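Local coordinates for C2 toxin component I (Clostridium botulinum, PDB 2J3X), which transfers ADP-ribose, probably from NAD+ to actin of the host cell, as the enzymatic component of the binary C2 toxin, at residues R28-L33 and A40-K45; I70-E73 and N78-D81. The protein carries 2 engineered substitutions. All blocks are in the same frame, centred on the assembly; numbering follows the deposited sequence.

Contact 1: residues R28-L33 and A40-K45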
loop_
_atom_site.group_PDB
_atom_site.type_symbol
_atom_site.label_atom_id
_atom_site.label_comp_id
_atom_site.label_asym_id
_atom_site.label_seq_id
_atom_site.Cartn_x
_atom_site.Cartn_y
_atom_site.Cartn_z
ATOM N N ARG A 28 6.507 -25.956 17.542
ATOM C CA ARG A 28 6.993 -24.982 18.527
ATOM C C ARG A 28 6.042 -23.771 18.615
ATOM O O ARG A 28 5.720 -23.307 19.726
ATOM C CB ARG A 28 8.415 -24.507 18.222
ATOM C CG ARG A 28 9.457 -25.651 18.356
ATOM C CD ARG A 28 10.848 -25.218 17.905
ATOM N NE ARG A 28 11.842 -26.271 18.120
ATOM C CZ ARG A 28 13.125 -26.206 17.722
ATOM N NH1 ARG A 28 13.607 -25.136 17.054
ATOM N NH2 ARG A 28 13.947 -27.213 17.979
ATOM N N TRP A 29 5.628 -23.262 17.441
ATOM C CA TRP A 29 4.747 -22.110 17.405
ATOM C C TRP A 29 3.450 -22.435 18.120
ATOM O O TRP A 29 2.980 -21.625 18.950
ATOM C CB TRP A 29 4.462 -21.765 15.945
ATOM C CG TRP A 29 3.678 -20.487 15.708
ATOM C CD1 TRP A 29 3.553 -19.401 16.531
ATOM C CD2 TRP A 29 2.976 -20.179 14.495
ATOM N NE1 TRP A 29 2.753 -18.417 15.888
ATOM C CE2 TRP A 29 2.389 -18.896 14.653
ATOM C CE3 TRP A 29 2.712 -20.911 13.326
ATOM C CZ2 TRP A 29 1.635 -18.287 13.622
ATOM C CZ3 TRP A 29 1.914 -20.328 12.305
ATOM C CH2 TRP A 29 1.402 -19.014 12.478
ATOM N N PHE A 30 2.866 -23.586 17.790
ATOM C CA PHE A 30 1.538 -23.933 18.334
ATOM C C PHE A 30 1.574 -24.099 19.862
ATOM O O PHE A 30 0.540 -23.908 20.515
ATOM C CB PHE A 30 0.954 -25.163 17.651
ATOM C CG PHE A 30 0.249 -24.856 16.344
ATOM C CD1 PHE A 30 0.755 -23.892 15.476
ATOM C CD2 PHE A 30 -0.932 -25.508 16.001
ATOM C CE1 PHE A 30 0.124 -23.598 14.247
ATOM C CE2 PHE A 30 -1.588 -25.195 14.787
ATOM C CZ PHE A 30 -1.033 -24.239 13.919
ATOM N N THR A 31 2.742 -24.373 20.437
ATOM C CA THR A 31 2.800 -24.422 21.923
ATOM C C THR A 31 2.486 -23.078 22.573
ATOM O O THR A 31 2.216 -23.023 23.776
ATOM C CB THR A 31 4.108 -24.962 22.475
ATOM O OG1 THR A 31 5.178 -24.027 22.267
ATOM C CG2 THR A 31 4.448 -26.297 21.777
ATOM N N LYS A 32 2.516 -21.997 21.784
ATOM C CA LYS A 32 2.330 -20.676 22.341
ATOM C C LYS A 32 0.917 -20.157 22.035
ATOM O O LYS A 32 0.587 -19.023 22.426
ATOM C CB LYS A 32 3.347 -19.697 21.756
ATOM C CG LYS A 32 4.829 -20.064 22.030
ATOM C CD LYS A 32 5.727 -19.166 21.212
ATOM C CE LYS A 32 7.024 -19.797 20.775
ATOM N NZ LYS A 32 7.928 -18.670 20.435
ATOM N N LEU A 33 0.116 -20.955 21.328
ATOM C CA LEU A 33 -1.193 -20.448 20.865
ATOM C C LEU A 33 -2.370 -21.019 21.638
ATOM O O LEU A 33 -2.313 -22.151 22.134
ATOM C CB LEU A 33 -1.386 -20.753 19.367
ATOM C CG LEU A 33 -0.221 -20.296 18.484
ATOM C CD1 LEU A 33 -0.599 -20.528 17.033
ATOM C CD2 LEU A 33 0.057 -18.831 18.751
ATOM N N ALA A 40 -7.560 -20.547 13.598
ATOM C CA ALA A 40 -7.391 -19.502 12.564
ATOM C C ALA A 40 -6.184 -19.770 11.687
ATOM O O ALA A 40 -6.257 -19.657 10.463
ATOM C CB ALA A 40 -7.274 -18.127 13.238
ATOM N N VAL A 41 -5.056 -20.135 12.303
ATOM C CA VAL A 41 -3.833 -20.408 11.564
ATOM C C VAL A 41 -3.941 -21.711 10.726
ATOM O O VAL A 41 -3.494 -21.766 9.568
ATOM C CB VAL A 41 -2.617 -20.467 12.518
ATOM C CG1 VAL A 41 -1.411 -21.207 11.854
ATOM C CG2 VAL A 41 -2.268 -19.080 12.981
ATOM N N ASN A 42 -4.533 -22.746 11.313
ATOM C CA ASN A 42 -4.698 -24.039 10.629
ATOM C C ASN A 42 -5.494 -23.943 9.355
ATOM O O ASN A 42 -5.266 -24.708 8.422
ATOM C CB ASN A 42 -5.477 -24.988 11.517
ATOM C CG ASN A 42 -4.592 -25.837 12.366
ATOM O OD1 ASN A 42 -5.038 -26.346 13.406
ATOM N ND2 ASN A 42 -3.364 -26.054 11.919
ATOM N N GLN A 43 -6.468 -23.041 9.330
ATOM C CA GLN A 43 -7.290 -22.888 8.158
ATOM C C GLN A 43 -6.453 -22.378 6.974
ATOM O O GLN A 43 -6.845 -22.575 5.833
ATOM C CB GLN A 43 -8.484 -21.988 8.448
ATOM C CG GLN A 43 -9.552 -22.648 9.341
ATOM C CD GLN A 43 -10.759 -21.770 9.505
ATOM O OE1 GLN A 43 -11.669 -21.780 8.671
ATOM N NE2 GLN A 43 -10.768 -20.978 10.551
ATOM N N LEU A 44 -5.306 -21.744 7.251
ATOM C CA LEU A 44 -4.438 -21.248 6.190
ATOM C C LEU A 44 -3.835 -22.388 5.380
ATOM O O LEU A 44 -3.216 -22.127 4.352
ATOM C CB LEU A 44 -3.304 -20.347 6.726
ATOM C CG LEU A 44 -3.728 -19.046 7.431
ATOM C CD1 LEU A 44 -2.492 -18.344 8.063
ATOM C CD2 LEU A 44 -4.408 -18.074 6.440
ATOM N N LYS A 45 -4.071 -23.619 5.827
ATOM C CA LYS A 45 -3.673 -24.848 5.105
ATOM C C LYS A 45 -4.426 -24.980 3.776
ATOM O O LYS A 45 -3.951 -25.618 2.839
ATOM C CB LYS A 45 -3.925 -26.098 5.981
ATOM C CG LYS A 45 -2.708 -26.540 6.878
ATOM C CD LYS A 45 -3.103 -27.469 8.070
ATOM C CE LYS A 45 -3.405 -28.907 7.626
ATOM N NZ LYS A 45 -2.920 -29.977 8.600
#
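A first torsion of -173° swings the indole of W29 away from its own amide nitrogen and toward V41. The valine comes from the opposite direction, and its chi1 of 161° turns both methyls to the benzo end of the indole. CG1 of V41 sits 3.5 Å from CZ3 of W29, while V41 CG2 is 3.7 Å from W29 CH2, so the branched side chain straddles the far corner of the ring system. Its pyrrole end is held separately: NE1 of W29 donates to the backbone O of A88 on helix 77-90, which pins the buried indole. L33, the last residue of the turn that follows, lays CD1 over one indole face, 4.1 Å above the plane and offset toward the rim.

F30 adds a second ring beside the first. Its CZ touches the same methyl, V41 CG1, at 3.7 Å, so that one carbon serves both aromatic side chains. At the edge of the phenyl the N42 amide arrives close to the ring plane, with ND2 3.5 Å from F30 CE2. Ring and amide planes are turned 50° apart, and the meeting is van der Waals in character.

The chain turns sharply straight after these rings. A type I beta turn runs from F30 to L33, closed by L33 N to F30 O at 3.1 Å. The result is two consecutive helices, 15-30 and 35-42, joined by a short turn and packed through a small apolar cluster, in the N-terminal ADP-ribosyltransferase-like half.

Contact 2: residues I70-E73 and N78-D81. With SO4 (sulfate ion), chain M.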
loop_
_atom_site.group_PDB
_atom_site.type_symbol
_atom_site.label_atom_id
_atom_site.label_comp_id
_atom_site.label_asym_id
_atom_site.label_seq_id
_atom_site.Cartn_x
_atom_site.Cartn_y
_atom_site.Cartn_z
ATOM N N ILE A 70 -18.723 -2.131 13.247
ATOM C CA ILE A 70 -19.898 -2.935 12.898
ATOM C C ILE A 70 -19.551 -4.415 12.771
ATOM O O ILE A 70 -20.255 -5.256 13.308
ATOM C CB ILE A 70 -20.593 -2.412 11.597
ATOM C CG1 ILE A 70 -21.374 -1.147 11.921
ATOM C CG2 ILE A 70 -21.466 -3.507 10.952
ATOM C CD1 ILE A 70 -21.659 -0.241 10.671
ATOM N N MET A 71 -18.481 -4.756 12.051
ATOM C CA MET A 71 -18.087 -6.130 11.930
ATOM C C MET A 71 -17.718 -6.800 13.264
ATOM O O MET A 71 -18.055 -7.960 13.488
ATOM C CB MET A 71 -16.890 -6.226 10.947
ATOM C CG MET A 71 -17.392 -6.141 9.479
ATOM S SD MET A 71 -16.015 -6.550 8.350
ATOM C CE MET A 71 -15.008 -5.062 8.462
ATOM N N LYS A 72 -17.005 -6.078 14.142
ATOM C CA LYS A 72 -16.692 -6.657 15.457
ATOM C C LYS A 72 -17.992 -6.921 16.232
ATOM O O LYS A 72 -18.152 -7.965 16.809
ATOM C CB LYS A 72 -15.813 -5.681 16.292
ATOM C CG LYS A 72 -14.361 -5.546 15.647
ATOM C CD LYS A 72 -13.462 -4.657 16.513
ATOM C CE LYS A 72 -12.007 -4.676 15.994
ATOM N NZ LYS A 72 -11.248 -3.710 16.814
ATOM N N GLU A 73 -18.896 -5.965 16.255
ATOM C CA GLU A 73 -20.140 -6.174 17.051
ATOM C C GLU A 73 -21.024 -7.230 16.414
ATOM O O GLU A 73 -21.827 -7.860 17.123
ATOM C CB GLU A 73 -20.866 -4.859 17.262
ATOM C CG GLU A 73 -19.963 -3.879 18.094
ATOM C CD GLU A 73 -20.527 -2.474 18.324
ATOM O OE1 GLU A 73 -20.993 -1.843 17.332
ATOM O OE2 GLU A 73 -20.454 -1.977 19.472
ATOM N N ASN A 78 -14.351 -13.461 9.730
ATOM C CA ASN A 78 -13.175 -13.103 8.875
ATOM C C ASN A 78 -12.284 -12.114 9.640
ATOM O O ASN A 78 -11.056 -12.297 9.683
ATOM C CB ASN A 78 -13.621 -12.526 7.551
ATOM C CG ASN A 78 -14.200 -13.592 6.626
ATOM O OD1 ASN A 78 -13.939 -14.774 6.808
ATOM N ND2 ASN A 78 -14.962 -13.160 5.619
ATOM N N LEU A 79 -12.895 -11.110 10.277
ATOM C CA LEU A 79 -12.075 -10.097 10.968
ATOM C C LEU A 79 -11.406 -10.722 12.185
ATOM O O LEU A 79 -10.228 -10.460 12.457
ATOM C CB LEU A 79 -12.943 -8.881 11.346
ATOM C CG LEU A 79 -12.275 -7.833 12.203
ATOM C CD1 LEU A 79 -11.089 -7.156 11.388
ATOM C CD2 LEU A 79 -13.313 -6.760 12.568
ATOM N N PHE A 80 -12.162 -11.486 12.972
ATOM C CA PHE A 80 -11.543 -12.157 14.144
ATOM C C PHE A 80 -10.411 -13.078 13.729
ATOM O O PHE A 80 -9.402 -13.167 14.440
ATOM C CB PHE A 80 -12.557 -12.983 14.923
ATOM C CG PHE A 80 -13.624 -12.148 15.620
ATOM C CD1 PHE A 80 -13.528 -10.767 15.746
ATOM C CD2 PHE A 80 -14.684 -12.806 16.237
ATOM C CE1 PHE A 80 -14.568 -10.017 16.418
ATOM C CE2 PHE A 80 -15.677 -12.097 16.903
ATOM C CZ PHE A 80 -15.624 -10.733 17.001
ATOM N N ASP A 81 -10.578 -13.770 12.610
ATOM C CA ASP A 81 -9.514 -14.672 12.128
ATOM C C ASP A 81 -8.246 -13.884 11.761
ATOM O O ASP A 81 -7.137 -14.272 12.144
ATOM C CB ASP A 81 -9.979 -15.513 10.921
ATOM C CG ASP A 81 -10.842 -16.698 11.340
ATOM O OD1 ASP A 81 -10.793 -17.066 12.533
ATOM O OD2 ASP A 81 -11.545 -17.248 10.464
HETATM S S SO4 M . -7.859 -4.400 14.852
HETATM O O1 SO4 M . -8.429 -5.487 13.979
HETATM O O2 SO4 M . -7.197 -5.095 15.952
HETATM O O3 SO4 M . -6.826 -3.661 14.116
HETATM O O4 SO4 M . -8.918 -3.517 15.353
#
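This is apolar packing between consecutive helices of a helix-loop-helix unit, 65-73 and 77-90, in the helical part that precedes the first strand, 98-102, of the N-terminal ADP-ribosyltransferase-like half. A three-residue loop joins the helices, and no hydrogen bond passes directly between 70-73 and 78-81. L79 is the side chain that fills the space between them. Its chi1 of 173° swings CG away from the amide nitrogen, and chi2 of 65° leaves CD2 as the extended branch that reaches the first helix.

There CD2 of L79 meets two neighbours at once. It lies 4.0 Å from CB of M71, on the buried side, and 3.5 Å from CG of K72, a tight approach for two carbons. The lysine and leucine side chains run at a slant to one another, so the touching is confined to the base of the lysine chain. F56 of helix 47-59 packs on both M71 and L79 and extends the apolar cluster.

F80, one residue further on, reaches K72 by a different route. Its ring end approaches the backbone rather than the aliphatic chain: CZ of F80 stands 3.8 Å from O of K72. At the start of the second helix, N76 OD1 accepts a hydrogen bond from L79 N, tying the loop to the backbone of the central leucine.

K72 runs out extended beyond CG, past L79, and leaves the apolar layer for a sulfate, probably picked up from the crystallisation liquor. R86 and K224 bind the same ion, so three basic side chains bond to it. The lysine's share is one hydrogen bond, from K72 NZ to sulfate O4, 2.8 Å long.

Overall arrangement
Both contacts join neighbouring helices across a short connection in the N-terminal half, and each mixes buried with more accessible residues. They use different helix pairs: 15-30 with 35-42 in contact 1, then 65-73 with 77-90 in contact 2. Contact 1 is aromatic on one side, and its more accessible margin is neutral. Contact 2 is built mainly on aliphatic side chains, and its exposed margin is charged. Helix 77-90 links them: it forms half of contact 2 and borders contact 1 through D81, against which A40 and Q43 pack, although the centres of the two contacts lie about 19 Å apart.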